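Local coordinates for protein transcriptional regulator, LacI family (Corynebacterium glutamicum, PDB 3H5T) that activates transcription of an inositol phosphate synthase gene in response to inositol, binding a palindromic promoter motif, and regulates other genes probably involved in making cell wall components and mycothiol, at residues Ala109-Leu123 with Gly140-Leu152. Numbering follows the deposited sequence.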
loop_
_atom_site.group_PDB
_atom_site.type_symbol
_atom_site.label_atom_id
_atom_site.label_comp_id
_atom_site.label_asym_id
_atom_site.label_seq_id
_atom_site.Cartn_x
_atom_site.Cartn_y
_atom_site.Cartn_z
ATOM N N ALA A 109 -11.422 -8.293 -7.579
ATOM C CA ALA A 109 -12.536 -7.594 -8.201
ATOM C C ALA A 109 -12.079 -6.884 -9.460
ATOM O O ALA A 109 -11.086 -6.157 -9.445
ATOM C CB ALA A 109 -13.126 -6.597 -7.229
ATOM N N SER A 110 -12.800 -7.083 -10.555
ATOM C CA SER A 110 -12.426 -6.437 -11.806
ATOM C C SER A 110 -12.656 -4.930 -11.778
ATOM O O SER A 110 -13.696 -4.457 -11.315
ATOM C CB SER A 110 -13.211 -7.024 -12.977
ATOM O OG SER A 110 -12.947 -6.274 -14.154
ATOM N N PRO A 111 -11.673 -4.158 -12.267
ATOM C CA PRO A 111 -11.746 -2.692 -12.316
ATOM C C PRO A 111 -12.317 -2.162 -13.635
ATOM O O PRO A 111 -12.381 -0.955 -13.847
ATOM C CB PRO A 111 -10.295 -2.280 -12.115
ATOM C CG PRO A 111 -9.565 -3.348 -12.856
ATOM C CD PRO A 111 -10.274 -4.609 -12.405
ATOM N N ALA A 112 -12.733 -3.075 -14.512
ATOM C CA ALA A 112 -13.283 -2.724 -15.824
ATOM C C ALA A 112 -14.569 -1.903 -15.752
ATOM O O ALA A 112 -15.400 -2.109 -14.874
ATOM C CB ALA A 112 -13.520 -3.991 -16.634
ATOM N N SER A 113 -14.734 -0.981 -16.691
ATOM C CA SER A 113 -15.917 -0.122 -16.716
ATOM C C SER A 113 -17.191 -0.878 -17.093
ATOM O O SER A 113 -18.289 -0.337 -17.005
ATOM C CB SER A 113 -15.706 1.019 -17.708
ATOM O OG SER A 113 -15.614 0.505 -19.023
ATOM N N SER A 114 -17.033 -2.130 -17.509
ATOM C CA SER A 114 -18.155 -2.966 -17.920
ATOM C C SER A 114 -18.854 -3.644 -16.751
ATOM O O SER A 114 -19.935 -4.217 -16.915
ATOM C CB SER A 114 -17.670 -4.040 -18.894
ATOM O OG SER A 114 -16.663 -4.846 -18.297
ATOM N N VAL A 115 -18.236 -3.593 -15.577
ATOM C CA VAL A 115 -18.813 -4.222 -14.399
ATOM C C VAL A 115 -20.061 -3.488 -13.930
ATOM O O VAL A 115 -20.054 -2.273 -13.768
ATOM C CB VAL A 115 -17.799 -4.278 -13.236
ATOM C CG1 VAL A 115 -18.398 -5.021 -12.057
ATOM C CG2 VAL A 115 -16.537 -4.969 -13.686
ATOM N N ASP A 116 -21.139 -4.236 -13.739
ATOM C CA ASP A 116 -22.392 -3.663 -13.269
ATOM C C ASP A 116 -22.692 -4.235 -11.890
ATOM O O ASP A 116 -22.017 -5.151 -11.429
ATOM C CB ASP A 116 -23.529 -3.984 -14.233
ATOM C CG ASP A 116 -23.543 -5.431 -14.640
ATOM O OD1 ASP A 116 -23.221 -6.285 -13.787
ATOM O OD2 ASP A 116 -23.888 -5.717 -15.807
ATOM N N HIS A 117 -23.716 -3.704 -11.242
ATOM C CA HIS A 117 -24.069 -4.137 -9.901
ATOM C C HIS A 117 -24.376 -5.618 -9.717
ATOM O O HIS A 117 -24.047 -6.185 -8.682
ATOM C CB HIS A 117 -25.207 -3.255 -9.391
ATOM C CG HIS A 117 -24.829 -1.806 -9.322
ATOM N ND1 HIS A 117 -24.120 -1.271 -8.265
ATOM C CD2 HIS A 117 -24.978 -0.803 -10.219
ATOM C CE1 HIS A 117 -23.851 -0.003 -8.516
ATOM N NE2 HIS A 117 -24.359 0.306 -9.696
ATOM N N VAL A 118 -24.978 -6.265 -10.707
ATOM C CA VAL A 118 -25.272 -7.685 -10.544
ATOM C C VAL A 118 -23.981 -8.498 -10.512
ATOM O O VAL A 118 -23.885 -9.499 -9.802
ATOM C CB VAL A 118 -26.175 -8.233 -11.673
ATOM C CG1 VAL A 118 -25.461 -8.156 -13.008
ATOM C CG2 VAL A 118 -26.558 -9.673 -11.360
ATOM N N SER A 119 -22.985 -8.073 -11.281
ATOM C CA SER A 119 -21.711 -8.780 -11.299
ATOM C C SER A 119 -21.000 -8.588 -9.961
ATOM O O SER A 119 -20.527 -9.542 -9.351
ATOM C CB SER A 119 -20.822 -8.252 -12.427
ATOM O OG SER A 119 -21.457 -8.374 -13.687
ATOM N N ALA A 120 -20.943 -7.342 -9.507
ATOM C CA ALA A 120 -20.282 -7.008 -8.253
ATOM C C ALA A 120 -20.952 -7.664 -7.050
ATOM O O ALA A 120 -20.279 -8.154 -6.147
ATOM C CB ALA A 120 -20.256 -5.496 -8.072
ATOM N N GLN A 121 -22.279 -7.685 -7.057
ATOM C CA GLN A 121 -23.044 -8.261 -5.959
ATOM C C GLN A 121 -22.929 -9.778 -5.855
ATOM O O GLN A 121 -23.041 -10.334 -4.766
ATOM C CB GLN A 121 -24.504 -7.803 -6.067
ATOM C CG GLN A 121 -24.609 -6.270 -6.009
ATOM C CD GLN A 121 -26.002 -5.722 -6.295
ATOM O OE1 GLN A 121 -26.731 -6.240 -7.154
ATOM N NE2 GLN A 121 -26.369 -4.648 -5.588
ATOM N N GLN A 122 -22.693 -10.453 -6.975
ATOM C CA GLN A 122 -22.527 -11.904 -6.943
ATOM C C GLN A 122 -21.137 -12.231 -6.406
ATOM O O GLN A 122 -20.943 -13.214 -5.696
ATOM C CB GLN A 122 -22.680 -12.507 -8.332
ATOM C CG GLN A 122 -24.102 -12.552 -8.814
ATOM C CD GLN A 122 -24.258 -13.385 -10.065
ATOM O OE1 GLN A 122 -25.374 -13.588 -10.548
ATOM N NE2 GLN A 122 -23.139 -13.876 -10.598
ATOM N N LEU A 123 -20.163 -11.407 -6.760
ATOM C CA LEU A 123 -18.815 -11.620 -6.275
ATOM C C LEU A 123 -18.844 -11.455 -4.756
ATOM O O LEU A 123 -18.430 -12.350 -4.015
ATOM C CB LEU A 123 -17.849 -10.597 -6.894
ATOM C CG LEU A 123 -16.420 -10.668 -6.337
ATOM C CD1 LEU A 123 -15.890 -12.089 -6.514
ATOM C CD2 LEU A 123 -15.509 -9.663 -7.046
ATOM N N GLY A 140 -17.153 5.306 -6.109
ATOM C CA GLY A 140 -18.206 4.948 -7.043
ATOM C C GLY A 140 -18.087 3.543 -7.601
ATOM O O GLY A 140 -18.777 3.194 -8.560
ATOM N N ASP A 141 -17.208 2.737 -7.013
ATOM C CA ASP A 141 -17.020 1.359 -7.452
ATOM C C ASP A 141 -18.243 0.534 -7.025
ATOM O O ASP A 141 -18.639 0.539 -5.856
ATOM C CB ASP A 141 -15.747 0.782 -6.830
ATOM C CG ASP A 141 -15.430 -0.615 -7.334
ATOM O OD1 ASP A 141 -14.706 -0.752 -8.344
ATOM O OD2 ASP A 141 -15.919 -1.582 -6.721
ATOM N N PRO A 142 -18.857 -0.194 -7.970
ATOM C CA PRO A 142 -20.033 -0.994 -7.629
ATOM C C PRO A 142 -19.817 -2.050 -6.547
ATOM O O PRO A 142 -20.777 -2.521 -5.942
ATOM C CB PRO A 142 -20.451 -1.584 -8.972
ATOM C CG PRO A 142 -19.155 -1.725 -9.697
ATOM C CD PRO A 142 -18.447 -0.424 -9.368
ATOM N N HIS A 143 -18.566 -2.420 -6.294
ATOM C CA HIS A 143 -18.290 -3.417 -5.256
ATOM C C HIS A 143 -18.539 -2.810 -3.878
ATOM O O HIS A 143 -18.974 -3.501 -2.954
ATOM C CB HIS A 143 -16.852 -3.932 -5.393
ATOM C CG HIS A 143 -16.610 -4.653 -6.681
ATOM N ND1 HIS A 143 -17.068 -5.936 -6.912
ATOM C CD2 HIS A 143 -16.069 -4.234 -7.847
ATOM C CE1 HIS A 143 -16.824 -6.268 -8.166
ATOM N NE2 HIS A 143 -16.220 -5.254 -8.756
ATOM N N ILE A 144 -18.273 -1.512 -3.750
ATOM C CA ILE A 144 -18.511 -0.802 -2.499
ATOM C C ILE A 144 -20.004 -0.896 -2.180
ATOM O O ILE A 144 -20.385 -1.242 -1.058
ATOM C CB ILE A 144 -18.131 0.692 -2.614
ATOM C CG1 ILE A 144 -16.623 0.835 -2.834
ATOM C CG2 ILE A 144 -18.586 1.444 -1.367
ATOM C CD1 ILE A 144 -15.775 0.331 -1.693
ATOM N N ASP A 145 -20.845 -0.594 -3.175
ATOM C CA ASP A 145 -22.301 -0.647 -3.003
ATOM C C ASP A 145 -22.760 -2.077 -2.709
ATOM O O ASP A 145 -23.675 -2.293 -1.914
ATOM C CB ASP A 145 -23.026 -0.133 -4.255
ATOM C CG ASP A 145 -22.609 1.283 -4.645
ATOM O OD1 ASP A 145 -22.610 2.184 -3.777
ATOM O OD2 ASP A 145 -22.281 1.500 -5.831
ATOM N N ALA A 146 -22.124 -3.051 -3.356
ATOM C CA ALA A 146 -22.472 -4.442 -3.136
ATOM C C ALA A 146 -22.192 -4.833 -1.686
ATOM O O ALA A 146 -22.972 -5.546 -1.070
ATOM C CB ALA A 146 -21.697 -5.338 -4.090
ATOM N N ILE A 147 -21.078 -4.361 -1.143
ATOM C CA ILE A 147 -20.714 -4.659 0.242
ATOM C C ILE A 147 -21.701 -4.018 1.219
ATOM O O ILE A 147 -22.026 -4.601 2.252
ATOM C CB ILE A 147 -19.281 -4.153 0.555
ATOM C CG1 ILE A 147 -18.264 -5.029 -0.179
ATOM C CG2 ILE A 147 -19.025 -4.157 2.050
ATOM C CD1 ILE A 147 -16.833 -4.586 -0.020
ATOM N N ARG A 148 -22.172 -2.819 0.881
ATOM C CA ARG A 148 -23.128 -2.086 1.711
ATOM C C ARG A 148 -24.488 -2.785 1.701
ATOM O O ARG A 148 -25.167 -2.878 2.730
ATOM C CB ARG A 148 -23.288 -0.661 1.175
ATOM C CG ARG A 148 -24.172 0.243 2.011
ATOM C CD ARG A 148 -24.421 1.565 1.308
ATOM N NE ARG A 148 -23.178 2.245 0.953
ATOM C CZ ARG A 148 -22.343 2.766 1.841
ATOM N NH1 ARG A 148 -22.621 2.692 3.133
ATOM N NH2 ARG A 148 -21.223 3.345 1.439
ATOM N N ALA A 149 -24.879 -3.277 0.526
ATOM C CA ALA A 149 -26.153 -3.964 0.358
ATOM C C ALA A 149 -26.174 -5.278 1.122
ATOM O O ALA A 149 -27.238 -5.764 1.482
ATOM C CB ALA A 149 -26.419 -4.218 -1.118
ATOM N N ARG A 150 -25.001 -5.858 1.361
ATOM C CA ARG A 150 -24.917 -7.113 2.092
ATOM C C ARG A 150 -24.780 -6.814 3.593
ATOM O O ARG A 150 -24.927 -7.702 4.437
ATOM C CB ARG A 150 -23.718 -7.935 1.585
ATOM C CG ARG A 150 -23.449 -9.200 2.394
ATOM C CD ARG A 150 -22.292 -10.039 1.856
ATOM N NE ARG A 150 -21.999 -11.131 2.781
ATOM C CZ ARG A 150 -21.186 -12.153 2.526
ATOM N NH1 ARG A 150 -20.566 -12.242 1.357
ATOM N NH2 ARG A 150 -21.005 -13.101 3.439
ATOM N N GLY A 151 -24.518 -5.552 3.922
ATOM C CA GLY A 151 -24.368 -5.181 5.318
ATOM C C GLY A 151 -23.136 -5.820 5.935
ATOM O O GLY A 151 -23.130 -6.184 7.109
ATOM N N LEU A 152 -22.086 -5.951 5.133
ATOM C CA LEU A 152 -20.826 -6.552 5.574
ATOM C C LEU A 152 -19.944 -5.515 6.273
ATOM O O LEU A 152 -19.628 -4.475 5.700
ATOM C CB LEU A 152 -20.087 -7.127 4.360
ATOM C CG LEU A 152 -18.938 -8.124 4.533
ATOM C CD1 LEU A 152 -19.436 -9.382 5.235
ATOM C CD2 LEU A 152 -18.370 -8.474 3.154
HETATM O O HOH W 1 -15.550 -2.468 -10.403
#
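The imidazole of His143 is clamped between two alanine methyls, each in a CH-pi contact. Ala109 CB sits 3.7 Å from the centroid of the His143 ring and only 9° off its normal, nearly central over one face. Ala120 CB covers the opposite face well off the normal, toward the rim and 3.4 Å from His143 ND1. With CG beside the backbone N (chi1 -64°), the ring lies between the Ala109 methyl, just beyond strand 103-108, and helix 117-123. Leu123 CD2 and Val115 CG1 approach it obliquely, the former 3.8 Å from His143 CE1. At the edge lies Ser110 O, 3.7 Å from His143 NE2, too far to count as a hydrogen bond; one water instead donates to both Ser110 O and Asp141 OD1, linking the loop to the N-cap residue of helix 142-150. In the alpha/beta lobe of this LacI-type periplasmic-binding-protein domain, helices 117-123 and 142-150 follow strands 103-108 and 132-135, two strands of the sheet's parallel part, and their axes cross at -55° with an 8.2 Å closest approach. The spacing is consistent with the small residues at the interface: Ala120 CB meets Pro142 CB at 4.0 Å and Ala146 CB at 4.2 Å, and Gln121 CG lies alongside the Ala146 methyl. Leu74 of strand 70-75 also touches both Ala109 and His143, tying the sandwiched ring to the sheet. Toward the exposed side, Pro142 CB makes an off-centre CH-pi contact with the His117 ring, while Asp145 OD2 lies near its plane, 3.5 Å from His117 CE1; any electrostatic attraction would depend on whether His117 is protonated.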